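Local coordinates for protein pullulanase (Bacillus acidopullulyticus, PDB 2WAN) that hydrolyses alpha-1,6-glucosidic linkages in pullulan and at the branch points of starch polysaccharides, at residues T390-Y395 and P511-V516; F558-M561 and F565-I568. All coordinates share one frame; numbering follows the deposited sequence.

Contact 1: residues T390-Y395 and P511-V516; sequences TAVDPY and PRNYNV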
ATOM      1  N   THR A 390     -26.915  11.475  -7.912  1.00 17.41           N
ATOM      2  CA  THR A 390     -27.184  10.470  -6.878  1.00 15.45           C
ATOM      3  C   THR A 390     -25.934   9.624  -6.654  1.00 15.24           C
ATOM      4  O   THR A 390     -25.125   9.430  -7.573  1.00 16.41           O
ATOM      5  CB  THR A 390     -28.369   9.547  -7.231  1.00 14.73           C
ATOM      6  OG1 THR A 390     -28.103   8.898  -8.471  1.00 17.30           O
ATOM      7  CG2 THR A 390     -29.664  10.353  -7.363  1.00 18.95           C
ATOM      8  N   ALA A 391     -25.793   9.107  -5.441  1.00 14.65           N
ATOM      9  CA  ALA A 391     -24.623   8.292  -5.095  1.00 12.66           C
ATOM     10  C   ALA A 391     -25.033   7.182  -4.133  1.00 14.54           C
ATOM     11  O   ALA A 391     -25.945   7.343  -3.309  1.00 13.78           O
ATOM     12  CB  ALA A 391     -23.531   9.162  -4.481  1.00 12.07           C
ATOM     13  N   VAL A 392     -24.372   6.041  -4.277  1.00 12.07           N
ATOM     14  CA  VAL A 392     -24.457   4.962  -3.294  1.00 12.54           C
ATOM     15  C   VAL A 392     -23.618   5.378  -2.075  1.00 12.23           C
ATOM     16  O   VAL A 392     -22.518   5.931  -2.215  1.00 12.50           O
ATOM     17  CB  VAL A 392     -23.973   3.610  -3.907  1.00 11.18           C
ATOM     18  CG1 VAL A 392     -23.943   2.473  -2.834  1.00 10.42           C
ATOM     19  CG2 VAL A 392     -24.844   3.209  -5.089  1.00 13.90           C
ATOM     20  N   ASP A 393     -24.163   5.152  -0.883  1.00 10.26           N
ATOM     21  CA  ASP A 393     -23.455   5.395   0.359  1.00 11.85           C
ATOM     22  C   ASP A 393     -22.094   4.667   0.355  1.00 11.45           C
ATOM     23  O   ASP A 393     -22.073   3.447   0.249  1.00 11.85           O
ATOM     24  CB  ASP A 393     -24.305   4.857   1.505  1.00 12.09           C
ATOM     25  CG  ASP A 393     -23.880   5.382   2.865  1.00 13.91           C
ATOM     26  OD1 ASP A 393     -22.709   5.761   3.028  1.00 13.81           O
ATOM     27  OD2 ASP A 393     -24.750   5.441   3.784  1.00 13.79           O
ATOM     28  N   PRO A 394     -20.968   5.409   0.491  1.00 12.46           N
ATOM     29  CA  PRO A 394     -19.655   4.739   0.582  1.00 10.73           C
ATOM     30  C   PRO A 394     -19.577   3.745   1.746  1.00 12.40           C
ATOM     31  O   PRO A 394     -18.745   2.825   1.723  1.00 11.66           O
ATOM     32  CB  PRO A 394     -18.687   5.908   0.820  1.00 11.70           C
ATOM     33  CG  PRO A 394     -19.338   7.054   0.113  1.00 14.76           C
ATOM     34  CD  PRO A 394     -20.810   6.879   0.473  1.00 11.73           C
ATOM     35  N   TYR A 395     -20.434   3.937   2.747  1.00 12.01           N
ATOM     36  CA  TYR A 395     -20.488   3.054   3.905  1.00 11.53           C
ATOM     37  C   TYR A 395     -21.528   1.927   3.803  1.00 11.86           C
ATOM     38  O   TYR A 395     -21.712   1.211   4.778  1.00 12.10           O
ATOM     39  CB  TYR A 395     -20.734   3.870   5.191  1.00 13.66           C
ATOM     40  CG  TYR A 395     -19.506   4.568   5.734  1.00 11.11           C
ATOM     41  CD1 TYR A 395     -19.022   5.743   5.138  1.00 15.55           C
ATOM     42  CD2 TYR A 395     -18.814   4.048   6.843  1.00 10.71           C
ATOM     43  CE1 TYR A 395     -17.886   6.403   5.635  1.00 11.75           C
ATOM     44  CE2 TYR A 395     -17.668   4.696   7.352  1.00 10.54           C
ATOM     45  CZ  TYR A 395     -17.220   5.881   6.738  1.00 12.72           C
ATOM     46  OH  TYR A 395     -16.089   6.511   7.196  1.00 13.49           O
ATOM     47  N   PRO A 511     -11.644  -1.346  -7.202  1.00 12.63           N
ATOM     48  CA  PRO A 511     -12.714  -1.330  -6.189  1.00 12.03           C
ATOM     49  C   PRO A 511     -13.778  -0.248  -6.412  1.00 13.20           C
ATOM     50  O   PRO A 511     -13.487   0.849  -6.921  1.00 12.06           O
ATOM     51  CB  PRO A 511     -11.958  -1.069  -4.885  1.00 15.29           C
ATOM     52  CG  PRO A 511     -10.711  -0.366  -5.313  1.00 13.76           C
ATOM     53  CD  PRO A 511     -10.338  -0.968  -6.621  1.00 13.40           C
ATOM     54  N   ARG A 512     -15.001  -0.574  -6.026  1.00 10.93           N
ATOM     55  CA  ARG A 512     -16.125   0.356  -6.135  1.00 11.33           C
ATOM     56  C   ARG A 512     -16.873   0.498  -4.813  1.00 12.71           C
ATOM     57  O   ARG A 512     -17.212   1.623  -4.413  1.00 11.13           O
ATOM     58  CB  ARG A 512     -17.105  -0.108  -7.220  1.00 11.91           C
ATOM     59  CG  ARG A 512     -18.308   0.854  -7.489  1.00 11.64           C
ATOM     60  CD  ARG A 512     -19.194   0.285  -8.608  1.00 13.46           C
ATOM     61  NE  ARG A 512     -19.854  -0.937  -8.145  1.00 13.21           N
ATOM     62  CZ  ARG A 512     -20.182  -1.973  -8.903  1.00 16.18           C
ATOM     63  NH1 ARG A 512     -19.944  -1.968 -10.211  1.00 15.81           N
ATOM     64  NH2 ARG A 512     -20.765  -3.020  -8.345  1.00 17.28           N
ATOM     65  N   ASN A 513     -17.174  -0.630  -4.168  1.00 11.14           N
ATOM     66  CA  ASN A 513     -17.907  -0.606  -2.873  1.00  9.57           C
ATOM     67  C   ASN A 513     -17.066  -1.315  -1.808  1.00  9.51           C
ATOM     68  O   ASN A 513     -17.096  -2.541  -1.669  1.00 10.03           O
ATOM     69  CB  ASN A 513     -19.321  -1.221  -2.986  1.00 10.40           C
ATOM     70  CG  ASN A 513     -20.109  -0.650  -4.166  1.00 10.89           C
ATOM     71  OD1 ASN A 513     -20.772   0.406  -4.071  1.00 16.71           O
ATOM     72  ND2 ASN A 513     -20.019  -1.325  -5.285  1.00  7.15           N
ATOM     73  N   TYR A 514     -16.292  -0.527  -1.072  1.00 10.99           N
ATOM     74  CA  TYR A 514     -15.254  -1.086  -0.196  1.00 10.34           C
ATOM     75  C   TYR A 514     -15.755  -1.978   0.932  1.00 11.07           C
ATOM     76  O   TYR A 514     -14.997  -2.812   1.439  1.00 11.74           O
ATOM     77  CB  TYR A 514     -14.385   0.023   0.391  1.00  8.86           C
ATOM     78  CG  TYR A 514     -13.419   0.654  -0.598  1.00 13.15           C
ATOM     79  CD1 TYR A 514     -12.209   0.026  -0.923  1.00 11.68           C
ATOM     80  CD2 TYR A 514     -13.709   1.884  -1.184  1.00 12.90           C
ATOM     81  CE1 TYR A 514     -11.317   0.603  -1.812  1.00 10.95           C
ATOM     82  CE2 TYR A 514     -12.819   2.470  -2.089  1.00 15.01           C
ATOM     83  CZ  TYR A 514     -11.621   1.811  -2.389  1.00 17.37           C
ATOM     84  OH  TYR A 514     -10.723   2.366  -3.271  1.00 18.23           O
ATOM     85  N   ASN A 515     -17.012  -1.801   1.339  1.00 11.24           N
ATOM     86  CA  ASN A 515     -17.530  -2.499   2.520  1.00  9.49           C
ATOM     87  C   ASN A 515     -18.551  -3.583   2.198  1.00 10.43           C
ATOM     88  O   ASN A 515     -19.329  -4.007   3.064  1.00 11.19           O
ATOM     89  CB  ASN A 515     -18.087  -1.461   3.490  1.00  8.99           C
ATOM     90  CG  ASN A 515     -17.023  -0.489   3.892  1.00  9.98           C
ATOM     91  OD1 ASN A 515     -16.001  -0.901   4.455  1.00 12.99           O
ATOM     92  ND2 ASN A 515     -17.201   0.783   3.549  1.00 12.24           N
ATOM     93  N   VAL A 516     -18.511  -4.037   0.947  1.00  9.31           N
ATOM     94  CA  VAL A 516     -19.433  -5.051   0.412  1.00  8.73           C
ATOM     95  C   VAL A 516     -18.602  -6.187  -0.208  1.00  9.12           C
ATOM     96  O   VAL A 516     -17.653  -5.912  -0.930  1.00 11.44           O
ATOM     97  CB  VAL A 516     -20.355  -4.459  -0.704  1.00  9.54           C
ATOM     98  CG1 VAL A 516     -21.285  -5.523  -1.304  1.00 11.41           C
ATOM     99  CG2 VAL A 516     -21.166  -3.227  -0.179  1.00 10.38           C
TER
HETATM  100  O   HOH W   1     -19.349  -0.111   0.514  1.00 10.19           O
HETATM  101  O   HOH W   2     -17.161   2.258  -0.659  1.00 11.84           O
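Asn515 points its side chain at the backbone of Pro394, donating from ND2 to Pro394 O at 3.1 Å. The carbonyl is met in its own plane on a lone pair, with a C=O...donor angle of 143°, and the oxygen lies nearly in the amide plane of Asn515; the N-H itself is bent, at 137°. CG sits anti to the carbonyl carbon of Asn515 (chi1 -59°), and the other end of the amide, OD1, is held by Ser606, which fixes the rotation of the group. Two waters bring the same carbonyl to the opposing turn. One lies 2.9 Å from Pro394 O and accepts from Tyr514 N; the second accepts from Asn515 N at 3.0 Å, though its donation to Pro394 O is less certain. Earlier in both segments, the side chains of Val392 and Asn513 cross at about a right angle, the CG1 methyl of Val392 resting against the amide group of Asn513. Asp393 shapes the first segment: its OD1 accepts from Tyr395 N at 2.9 Å, closing an Asx turn, while OD2 is bonded by Tyr378 and Tyr380. Residues Asn513 to Val516 form a type I beta turn with a weak closing bond. Polar turns thus face each other across ordered water at the seam between a carbohydrate-binding module 48 and the alpha-amylase-type catalytic domain, here a hairpin inserted between two barrel strands.

Contact 2: residues F558-M561 and F565-I568; sequences FDVM and FDKI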
ATOM      1  N   PHE A 558     -12.043   2.503  -8.953  1.00 12.84           N
ATOM      2  CA  PHE A 558     -12.177   2.055 -10.346  1.00 13.37           C
ATOM      3  C   PHE A 558     -12.108   3.204 -11.364  1.00 15.35           C
ATOM      4  O   PHE A 558     -11.565   3.042 -12.471  1.00 15.21           O
ATOM      5  CB  PHE A 558     -13.476   1.245 -10.509  1.00 12.19           C
ATOM      6  CG  PHE A 558     -14.715   2.093 -10.602  1.00 14.29           C
ATOM      7  CD1 PHE A 558     -15.291   2.637  -9.461  1.00 17.99           C
ATOM      8  CD2 PHE A 558     -15.289   2.368 -11.849  1.00 14.44           C
ATOM      9  CE1 PHE A 558     -16.429   3.443  -9.544  1.00 17.04           C
ATOM     10  CE2 PHE A 558     -16.425   3.154 -11.939  1.00 18.12           C
ATOM     11  CZ  PHE A 558     -16.993   3.698 -10.786  1.00 15.35           C
ATOM     12  N   ASP A 559     -12.652   4.352 -10.982  1.00 16.08           N
ATOM     13  CA  ASP A 559     -12.606   5.558 -11.806  1.00 18.41           C
ATOM     14  C   ASP A 559     -12.884   6.744 -10.901  1.00 17.55           C
ATOM     15  O   ASP A 559     -13.182   6.587  -9.698  1.00 16.74           O
ATOM     16  CB  ASP A 559     -13.669   5.487 -12.920  1.00 18.19           C
ATOM     17  CG  ASP A 559     -13.318   6.329 -14.155  1.00 22.76           C
ATOM     18  OD1 ASP A 559     -12.350   7.125 -14.129  1.00 23.33           O
ATOM     19  OD2 ASP A 559     -14.026   6.163 -15.163  1.00 27.52           O
ATOM     20  N   VAL A 560     -12.785   7.931 -11.493  1.00 17.23           N
ATOM     21  CA  VAL A 560     -13.162   9.174 -10.829  1.00 17.89           C
ATOM     22  C   VAL A 560     -14.334   9.790 -11.566  1.00 17.46           C
ATOM     23  O   VAL A 560     -14.744   9.283 -12.623  1.00 18.39           O
ATOM     24  CB  VAL A 560     -11.991  10.176 -10.783  1.00 18.48           C
ATOM     25  CG1 VAL A 560     -10.933   9.670  -9.823  1.00 18.65           C
ATOM     26  CG2 VAL A 560     -11.425  10.399 -12.190  1.00 18.57           C
ATOM     27  N   MET A 561     -14.851  10.884 -11.005  1.00 18.18           N
ATOM     28  CA  MET A 561     -15.986  11.644 -11.557  1.00 19.56           C
ATOM     29  C   MET A 561     -17.335  10.910 -11.472  1.00 19.52           C
ATOM     30  O   MET A 561     -18.340  11.501 -11.051  1.00 18.21           O
ATOM     31  CB  MET A 561     -15.694  12.134 -12.990  1.00 21.19           C
ATOM     32  CG  MET A 561     -14.707  13.298 -13.045  1.00 31.19           C
ATOM     33  SD  MET A 561     -14.001  13.543 -14.690  1.00 46.23           S
ATOM     34  CE  MET A 561     -15.472  13.585 -15.731  1.00 41.63           C
ATOM     35  N   PHE A 565     -17.558   8.709  -4.382  1.00 13.40           N
ATOM     36  CA  PHE A 565     -16.735   9.739  -3.730  1.00 13.81           C
ATOM     37  C   PHE A 565     -16.867  11.110  -4.413  1.00 14.36           C
ATOM     38  O   PHE A 565     -17.111  12.114  -3.736  1.00 16.68           O
ATOM     39  CB  PHE A 565     -15.252   9.331  -3.704  1.00 13.91           C
ATOM     40  CG  PHE A 565     -14.925   8.206  -2.724  1.00 15.98           C
ATOM     41  CD1 PHE A 565     -15.572   8.106  -1.502  1.00 17.36           C
ATOM     42  CD2 PHE A 565     -13.912   7.294  -3.018  1.00 23.79           C
ATOM     43  CE1 PHE A 565     -15.264   7.085  -0.600  1.00 16.75           C
ATOM     44  CE2 PHE A 565     -13.588   6.277  -2.127  1.00 24.92           C
ATOM     45  CZ  PHE A 565     -14.266   6.176  -0.917  1.00 24.81           C
ATOM     46  N   ASP A 566     -16.706  11.145  -5.738  1.00 14.83           N
ATOM     47  CA  ASP A 566     -16.690  12.408  -6.489  1.00 16.76           C
ATOM     48  C   ASP A 566     -18.077  13.003  -6.621  1.00 17.53           C
ATOM     49  O   ASP A 566     -18.212  14.221  -6.769  1.00 18.70           O
ATOM     50  CB  ASP A 566     -16.055  12.254  -7.881  1.00 16.50           C
ATOM     51  CG  ASP A 566     -14.563  12.595  -7.888  1.00 12.69           C
ATOM     52  OD1 ASP A 566     -14.063  13.122  -6.868  1.00 13.51           O
ATOM     53  OD2 ASP A 566     -13.893  12.310  -8.908  1.00 15.43           O
ATOM     54  N   LYS A 567     -19.103  12.152  -6.549  1.00 15.46           N
ATOM     55  CA  LYS A 567     -20.486  12.654  -6.568  1.00 15.56           C
ATOM     56  C   LYS A 567     -20.922  13.261  -5.220  1.00 16.28           C
ATOM     57  O   LYS A 567     -21.877  14.037  -5.163  1.00 18.26           O
ATOM     58  CB  LYS A 567     -21.465  11.572  -7.067  1.00 13.21           C
ATOM     59  CG  LYS A 567     -21.248  11.194  -8.543  1.00 13.76           C
ATOM     60  CD  LYS A 567     -22.281  10.188  -9.081  1.00 15.87           C
ATOM     61  CE  LYS A 567     -22.134   8.766  -8.531  1.00 19.05           C
ATOM     62  NZ  LYS A 567     -23.172   7.873  -9.156  1.00 15.05           N
ATOM     63  N   ILE A 568     -20.226  12.926  -4.138  1.00 14.39           N
ATOM     64  CA  ILE A 568     -20.595  13.416  -2.809  1.00 14.57           C
ATOM     65  C   ILE A 568     -19.724  14.606  -2.385  1.00 16.17           C
ATOM     66  O   ILE A 568     -20.250  15.621  -1.919  1.00 17.25           O
ATOM     67  CB  ILE A 568     -20.581  12.272  -1.749  1.00 14.33           C
ATOM     68  CG1 ILE A 568     -21.549  11.161  -2.184  1.00 13.73           C
ATOM     69  CG2 ILE A 568     -20.937  12.806  -0.329  1.00 14.69           C
ATOM     70  CD1 ILE A 568     -21.462   9.889  -1.353  1.00 14.01           C
TER
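Val560, its N held weakly by Asp559 OD1, meets the helix side chain of Asp566 first, its CB lying 3.4 Å from Asp566 OD2. The two side chains run side by side and point the same way, so the branched carbon of the valine lies alongside the carboxylate. Val560 also touches Tyr574 and Asn590. At Met561 the backbone provides the main tie: Met561 N donates to Asp566 OD2 at 2.7 Å, nearly straight at 160°, and OD2 receives it on its anti lone pair, the one turned away from OD1. The loop that leaves strand 547-552, the third strand of the alpha-amylase-type (beta/alpha)8 barrel, is thus pinned to the short helix 564-568 that follows it. Asp566 CB closes against Met561 CA at 3.7 Å, and the rest of the carboxylate is also occupied, OD1 accepting from Gln571 N and OD2 from Tyr582 OH in a weak bond. With an alanine here both carboxylate oxygens go, which is likely to leave Met561 N and Gln571 N without their acceptors and the loop freer to shift from the helix. Met561 O faces the aliphatic part of Lys567, 3.9 Å from CG. The lysine chain bends at chi3 (-71°), and its NZ is hydrogen-bonded to Thr390 O, with a long, weak ion pair to Asp564.

Contact 1 is buried and joins segments 116 residues apart, from the carbohydrate-binding module and the catalytic domain, whereas contact 2 is partly buried, with Met561 exposed, and ties a loop to the helix just after it within the catalytic domain. Their centres are 10 Å apart and they touch each other directly. Phe558 N probably bonds to Pro511 O at 3.0 Å, and helix 564-568 packs on the first segment of contact 1, Ile568 CD1 lying 3.6 Å from Pro394 CD. The chemistry differs accordingly: neutral amide, carbonyl and water bonds bridge the domains in contact 1, while in contact 2 a carboxylate gathers backbone N-H groups locally.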